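Local coordinates for UBX domain-containing protein 7 (PDB 5X3P) that links a subset of neddylated cullin-RING ubiquitin ligases to the segregase VCP/p97, its UBX domain, the part described here, mediating the interaction with p97, at residues Y62-M66 against Q67-L71; E47-N51 against F52-K56; L30-V33 against K34-S38. The protein carries 1 engineered substitution. All blocks are in the same frame, centred on the assembly; numbering follows the deposited sequence.

Interaction 1: residues Y62-M66 against Q67-L71; sequences YDITM and QEAGL. Engineered in segment 62-66: M66 (natural residue Leu).
The backbone of T65 and M66 turns into the short helix 66-69, with A69 N bonded to T65 O (2.8 Å) and, from the next carbonyl, M66 O accepting from L71 N five residues on (3.1 Å). T65 sits at the N-cap and trades two bonds with E68. Its hydroxyl, placed between backbone N and carbonyl carbon (chi1 64°), accepts from E68 N at 2.9 Å and 163°. In return E68 OE1 accepts a hydrogen bond from T65 N at 2.8 Å; that N-H arrives on the anti side of the carboxylate, 24° out of its plane. A water donates to the same OE1 and to D63 O, so this oxygen ties the preceding loop to the first turn. The I64 side chain comes from beside the helix, its CD1 lying 3.9 Å from A69 CB. M66, an engineered selenomethionine where the natural residue is leucine, bends at its second torsion and sets SE 4.1 Å from L71 CD1. The reciprocal T65-E68 pair is a capping box; the i to i+5 bond and the positive phi of G70 make a Schellman motif, and together they delimit a single-turn helix of the ubiquitin-like UBX fold.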
# COMPACT_ATOMS: atom_id res chain seq x y z
N TYR A 62 -7.10 8.37 -1.70
CA TYR A 62 -6.68 7.67 -0.48
C TYR A 62 -7.87 7.40 0.48
O TYR A 62 -7.77 6.61 1.42
CB TYR A 62 -5.53 8.43 0.21
CG TYR A 62 -4.22 8.40 -0.59
CD1 TYR A 62 -4.01 7.44 -1.59
CD2 TYR A 62 -3.20 9.32 -0.33
CE1 TYR A 62 -2.81 7.41 -2.32
CE2 TYR A 62 -1.99 9.28 -1.05
CZ TYR A 62 -1.81 8.33 -2.04
OH TYR A 62 -0.63 8.29 -2.76
N ASP A 63 -9.00 8.04 0.21
CA ASP A 63 -10.16 7.91 1.09
C ASP A 63 -11.00 6.64 0.81
O ASP A 63 -11.92 6.31 1.58
CB ASP A 63 -11.04 9.16 1.00
CG ASP A 63 -11.82 9.40 2.27
OD1 ASP A 63 -11.23 9.24 3.36
OD2 ASP A 63 -13.03 9.74 2.18
N ILE A 64 -10.70 5.93 -0.27
CA ILE A 64 -11.43 4.69 -0.57
C ILE A 64 -10.83 3.51 0.20
O ILE A 64 -9.68 3.56 0.63
CB ILE A 64 -11.51 4.37 -2.07
CG1 ILE A 64 -10.16 3.85 -2.61
CG2 ILE A 64 -11.99 5.59 -2.85
CD1 ILE A 64 -10.19 3.51 -4.09
N THR A 65 -11.60 2.44 0.35
CA THR A 65 -11.17 1.30 1.14
C THR A 65 -10.39 0.35 0.28
O THR A 65 -10.44 0.46 -0.95
CB THR A 65 -12.37 0.52 1.70
OG1 THR A 65 -13.10 -0.03 0.60
CG2 THR A 65 -13.28 1.42 2.53
N MSE A 66 -9.69 -0.59 0.92
CA MSE A 66 -8.95 -1.63 0.21
C MSE A 66 -9.87 -2.38 -0.74
O MSE A 66 -9.49 -2.72 -1.87
CB MSE A 66 -8.37 -2.64 1.21
CG MSE A 66 -7.77 -2.02 2.44
SE MSE A 66 -6.01 -1.26 2.07
CE MSE A 66 -5.90 -0.18 3.67
N GLN A 67 -11.08 -2.67 -0.27
CA GLN A 67 -12.07 -3.37 -1.09
C GLN A 67 -12.51 -2.51 -2.26
O GLN A 67 -12.61 -3.00 -3.39
CB GLN A 67 -13.30 -3.79 -0.25
CG GLN A 67 -14.40 -4.49 -1.06
CD GLN A 67 -15.63 -4.86 -0.22
OE1 GLN A 67 -15.53 -5.11 0.98
NE2 GLN A 67 -16.80 -4.90 -0.85
N GLU A 68 -12.77 -1.22 -2.01
CA GLU A 68 -13.14 -0.31 -3.10
C GLU A 68 -11.98 -0.15 -4.10
O GLU A 68 -12.20 0.02 -5.30
CB GLU A 68 -13.58 1.05 -2.55
CG GLU A 68 -15.02 1.07 -2.03
CD GLU A 68 -15.25 2.17 -1.02
OE1 GLU A 68 -14.24 2.77 -0.59
OE2 GLU A 68 -16.41 2.44 -0.65
N ALA A 69 -10.75 -0.21 -3.60
CA ALA A 69 -9.56 -0.11 -4.46
C ALA A 69 -9.38 -1.38 -5.31
O ALA A 69 -8.62 -1.39 -6.28
CB ALA A 69 -8.33 0.16 -3.62
N GLY A 70 -10.08 -2.44 -4.93
CA GLY A 70 -9.99 -3.70 -5.66
C GLY A 70 -8.77 -4.55 -5.31
O GLY A 70 -8.37 -5.40 -6.11
N LEU A 71 -8.19 -4.33 -4.13
CA LEU A 71 -7.03 -5.13 -3.71
C LEU A 71 -7.42 -6.58 -3.53
O LEU A 71 -8.59 -6.89 -3.22
CB LEU A 71 -6.43 -4.60 -2.41
CG LEU A 71 -5.80 -3.20 -2.46
CD1 LEU A 71 -4.77 -3.09 -1.35
CD2 LEU A 71 -5.18 -2.91 -3.83
O HOH W 1 -14.83 4.77 1.32

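Interaction 2: residues E47-N51 against F52-K56; sequences ELLTN and FPRRK
Strands 46-50 and 55-56 form a beta hairpin at the edge of the UBX domain's ubiquitin-like sheet, their segments running 162° apart. F52 continues the turn from N51, its side chain leading away. P53, joined to F52 by a cis peptide, offers its carbonyl inward: T50 OG1, set between its own backbone N and carbonyl carbon (chi1 59°), donates to P53 O at a short 2.5 Å. R54, extended as far as NE, runs alongside L49 and brings one guanidinium face over L49 CD2, with NH2 3.8 Å from that methyl. R55 crosses T50 on the face opposite to that of L49 and K56, and its NE donates to T50 OG1 at 2.9 Å, the hydroxyl lying 17° out of the guanidinium plane. The threonine oxygen thus bonds to both R55 and P53, while R55 NH2 makes a salt bridge to E75 on strand 74-81. A leucine in place of R55 would probably leave the E75 carboxylate without its mate and T50 OG1 without its side-chain donor. R55 O also accepts from T50 N (3.0 Å). K56 closes the pairing opposite L49 in a non-hydrogen-bonded pair, its CD 3.7 Å from L49 CD2.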
# COMPACT_ATOMS: atom_id res chain seq x y z
N GLU A 47 5.56 6.68 -3.64
CA GLU A 47 4.22 6.22 -4.02
C GLU A 47 4.21 4.70 -3.86
O GLU A 47 5.27 4.07 -3.70
CB GLU A 47 3.90 6.59 -5.46
CG GLU A 47 4.89 6.05 -6.50
CD GLU A 47 4.52 6.48 -7.90
OE1 GLU A 47 3.32 6.40 -8.23
OE2 GLU A 47 5.40 6.92 -8.67
N LEU A 48 3.03 4.10 -3.87
CA LEU A 48 2.93 2.67 -3.66
C LEU A 48 2.47 2.03 -4.97
O LEU A 48 1.62 2.59 -5.67
CB LEU A 48 1.95 2.36 -2.52
CG LEU A 48 2.22 3.19 -1.26
CD1 LEU A 48 1.09 3.05 -0.25
CD2 LEU A 48 3.54 2.79 -0.64
N LEU A 49 3.06 0.89 -5.31
CA LEU A 49 2.67 0.14 -6.50
C LEU A 49 2.47 -1.29 -6.09
O LEU A 49 3.32 -1.84 -5.40
CB LEU A 49 3.76 0.21 -7.57
CG LEU A 49 3.74 1.42 -8.50
CD1 LEU A 49 4.44 2.60 -7.85
CD2 LEU A 49 4.37 1.10 -9.86
N THR A 50 1.36 -1.92 -6.49
CA THR A 50 1.18 -3.34 -6.19
C THR A 50 1.82 -4.14 -7.30
O THR A 50 1.85 -3.69 -8.44
CB THR A 50 -0.30 -3.75 -6.04
OG1 THR A 50 -1.01 -3.45 -7.25
CG2 THR A 50 -0.94 -3.03 -4.85
N ASN A 51 2.30 -5.34 -6.98
CA ASN A 51 2.97 -6.16 -7.99
C ASN A 51 2.03 -6.81 -9.02
O ASN A 51 2.12 -6.56 -10.22
CB ASN A 51 3.85 -7.24 -7.36
CG ASN A 51 4.77 -7.90 -8.37
OD1 ASN A 51 5.26 -7.25 -9.30
ND2 ASN A 51 4.99 -9.20 -8.22
N PHE A 52 1.14 -7.66 -8.52
CA PHE A 52 0.15 -8.32 -9.36
C PHE A 52 -1.15 -8.49 -8.58
O PHE A 52 -1.15 -9.11 -7.52
CB PHE A 52 0.63 -9.69 -9.87
CG PHE A 52 -0.31 -10.32 -10.88
CD1 PHE A 52 -1.42 -11.05 -10.46
CD2 PHE A 52 -0.11 -10.14 -12.24
CE1 PHE A 52 -2.30 -11.60 -11.37
CE2 PHE A 52 -0.98 -10.71 -13.17
CZ PHE A 52 -2.09 -11.43 -12.73
N PRO A 53 -2.26 -7.92 -9.09
CA PRO A 53 -2.34 -7.02 -10.26
C PRO A 53 -1.51 -5.75 -10.08
O PRO A 53 -1.21 -5.34 -8.94
CB PRO A 53 -3.84 -6.68 -10.36
CG PRO A 53 -4.48 -7.23 -9.09
CD PRO A 53 -3.59 -8.28 -8.56
N ARG A 54 -1.09 -5.17 -11.19
CA ARG A 54 -0.26 -3.97 -11.14
C ARG A 54 -1.16 -2.75 -11.02
O ARG A 54 -2.05 -2.53 -11.83
CB ARG A 54 0.61 -3.86 -12.39
CG ARG A 54 1.48 -2.61 -12.41
CD ARG A 54 2.38 -2.58 -13.63
NE ARG A 54 3.03 -1.28 -13.82
CZ ARG A 54 4.20 -0.93 -13.29
NH1 ARG A 54 4.85 -1.79 -12.50
NH2 ARG A 54 4.71 0.27 -13.52
N ARG A 55 -0.92 -1.95 -9.99
CA ARG A 55 -1.75 -0.79 -9.72
C ARG A 55 -0.85 0.31 -9.20
O ARG A 55 0.03 0.06 -8.39
CB ARG A 55 -2.81 -1.14 -8.66
CG ARG A 55 -3.99 -1.98 -9.16
CD ARG A 55 -4.81 -2.49 -7.99
NE ARG A 55 -3.94 -3.37 -7.26
CZ ARG A 55 -4.23 -4.59 -6.85
NH1 ARG A 55 -5.43 -5.12 -7.00
NH2 ARG A 55 -3.28 -5.25 -6.25
N LYS A 56 -1.07 1.54 -9.67
CA LYS A 56 -0.43 2.68 -9.05
C LYS A 56 -1.43 3.20 -8.03
O LYS A 56 -2.43 3.82 -8.40
CB LYS A 56 -0.12 3.76 -10.09
CG LYS A 56 0.70 3.27 -11.28
CD LYS A 56 2.14 3.77 -11.22
CE LYS A 56 2.87 3.57 -12.56
NZ LYS A 56 2.36 4.45 -13.66

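Interaction 3: residues L30-V33 against K34-S38; sequences LALV and KHVQS
Helix 29-38 is the helix that packs on the sheet of this ubiquitin-like UBX fold, and residues 30-38 make up nearly all of it. Four successive i to i+4 bonds join 30-33 to 34-37: K34 N to L30 O (2.7 Å), H35 N to A31 O (2.9 Å), V36 N to L32 O and Q37 N to V33 O (both 3.0 Å); S38 N continues the series to K34 O. On the inner side L32 and V36 follow each other one turn apart; L32 CD1 reaches to 4.3 Å from V36 CG2, and both side chains meet L48 of strand 46-50. V33, also buried, joins them on L48 and touches N43 as well. L32 further contacts L9, L11, I21 and L23, which places this side of the helix against the hydrophobic core. Another flank holds L30 and K34, whose side chains pass at an angle: the lysine's aliphatic CD lies 4.0 Å from L30 CG, and its chain then bends at chi3 (59°), so that the end leads away from L30. H35 and Q37 find their polar partners outside the helix, H35 NE2 bonding to E19 and Q37 OE1 accepting from N43 N. S38 turns its hydroxyl back along the helix, OG donating to H35 O at 2.9 Å.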
# COMPACT_ATOMS: atom_id res chain seq x y z
N LEU A 30 -5.60 5.25 2.85
CA LEU A 30 -4.84 6.21 3.65
C LEU A 30 -4.08 5.56 4.80
O LEU A 30 -2.96 5.95 5.13
CB LEU A 30 -5.76 7.32 4.18
CG LEU A 30 -5.10 8.51 4.90
CD1 LEU A 30 -3.97 9.06 4.06
CD2 LEU A 30 -6.14 9.61 5.17
N ALA A 31 -4.67 4.53 5.39
CA ALA A 31 -4.03 3.80 6.49
C ALA A 31 -2.69 3.22 6.05
O ALA A 31 -1.69 3.27 6.79
CB ALA A 31 -4.96 2.71 7.01
N LEU A 32 -2.67 2.65 4.85
CA LEU A 32 -1.45 2.09 4.28
C LEU A 32 -0.44 3.19 3.95
O LEU A 32 0.76 3.05 4.22
CB LEU A 32 -1.78 1.29 3.02
CG LEU A 32 -0.59 0.74 2.24
CD1 LEU A 32 0.28 -0.11 3.18
CD2 LEU A 32 -1.12 -0.07 1.02
N VAL A 33 -0.93 4.28 3.34
CA VAL A 33 -0.09 5.43 3.01
C VAL A 33 0.56 5.99 4.27
O VAL A 33 1.76 6.28 4.28
CB VAL A 33 -0.88 6.54 2.29
CG1 VAL A 33 -0.05 7.82 2.13
CG2 VAL A 33 -1.33 6.05 0.91
N LYS A 34 -0.24 6.14 5.33
CA LYS A 34 0.27 6.67 6.59
C LYS A 34 1.23 5.71 7.27
O LYS A 34 2.20 6.13 7.89
CB LYS A 34 -0.89 7.04 7.55
CG LYS A 34 -1.56 8.40 7.25
CD LYS A 34 -2.77 8.67 8.19
CE LYS A 34 -2.40 8.68 9.69
NZ LYS A 34 -2.55 7.34 10.36
N HIS A 35 0.97 4.41 7.17
CA HIS A 35 1.90 3.44 7.73
C HIS A 35 3.27 3.54 7.08
O HIS A 35 4.30 3.51 7.76
CB HIS A 35 1.39 2.01 7.60
CG HIS A 35 2.37 1.00 8.12
ND1 HIS A 35 2.56 0.79 9.47
CD2 HIS A 35 3.25 0.20 7.48
CE1 HIS A 35 3.50 -0.13 9.64
NE2 HIS A 35 3.93 -0.51 8.44
N VAL A 36 3.29 3.64 5.75
CA VAL A 36 4.56 3.75 5.04
C VAL A 36 5.27 5.07 5.36
O VAL A 36 6.50 5.13 5.44
CB VAL A 36 4.35 3.56 3.51
CG1 VAL A 36 5.61 3.90 2.74
CG2 VAL A 36 3.93 2.11 3.23
N GLN A 37 4.48 6.12 5.54
CA GLN A 37 4.98 7.43 5.95
C GLN A 37 5.68 7.36 7.31
O GLN A 37 6.76 7.93 7.51
CB GLN A 37 3.82 8.42 6.00
CG GLN A 37 4.22 9.88 5.95
CD GLN A 37 3.12 10.71 5.32
OE1 GLN A 37 3.22 11.12 4.14
NE2 GLN A 37 2.05 10.96 6.08
N SER A 38 5.07 6.66 8.26
CA SER A 38 5.67 6.52 9.58
C SER A 38 6.96 5.71 9.53
O SER A 38 7.78 5.79 10.45
CB SER A 38 4.69 5.86 10.56
OG SER A 38 4.82 4.45 10.49

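Overall arrangement
The three contacts follow one another along the chain as interaction 3, interaction 2 and interaction 1, with centres about 13 to 15 Å apart, and each touches the other two. Interactions 2 and 3 lie on opposite sides of the chain's centre and meet through L48, whose CD1 is 4.0 Å from V33 CG2. Interaction 1 reaches the start of helix 29-38 through Y62: its carbonyl O is 2.9 Å from L30 N, a probable hydrogen bond, and its ring packs on V33. It meets the hairpin of interaction 2 where L71 CD2 lies 3.6 Å from R55 CZ. Together they join the main helix, edge hairpin and short helix of the p97-binding UBX domain.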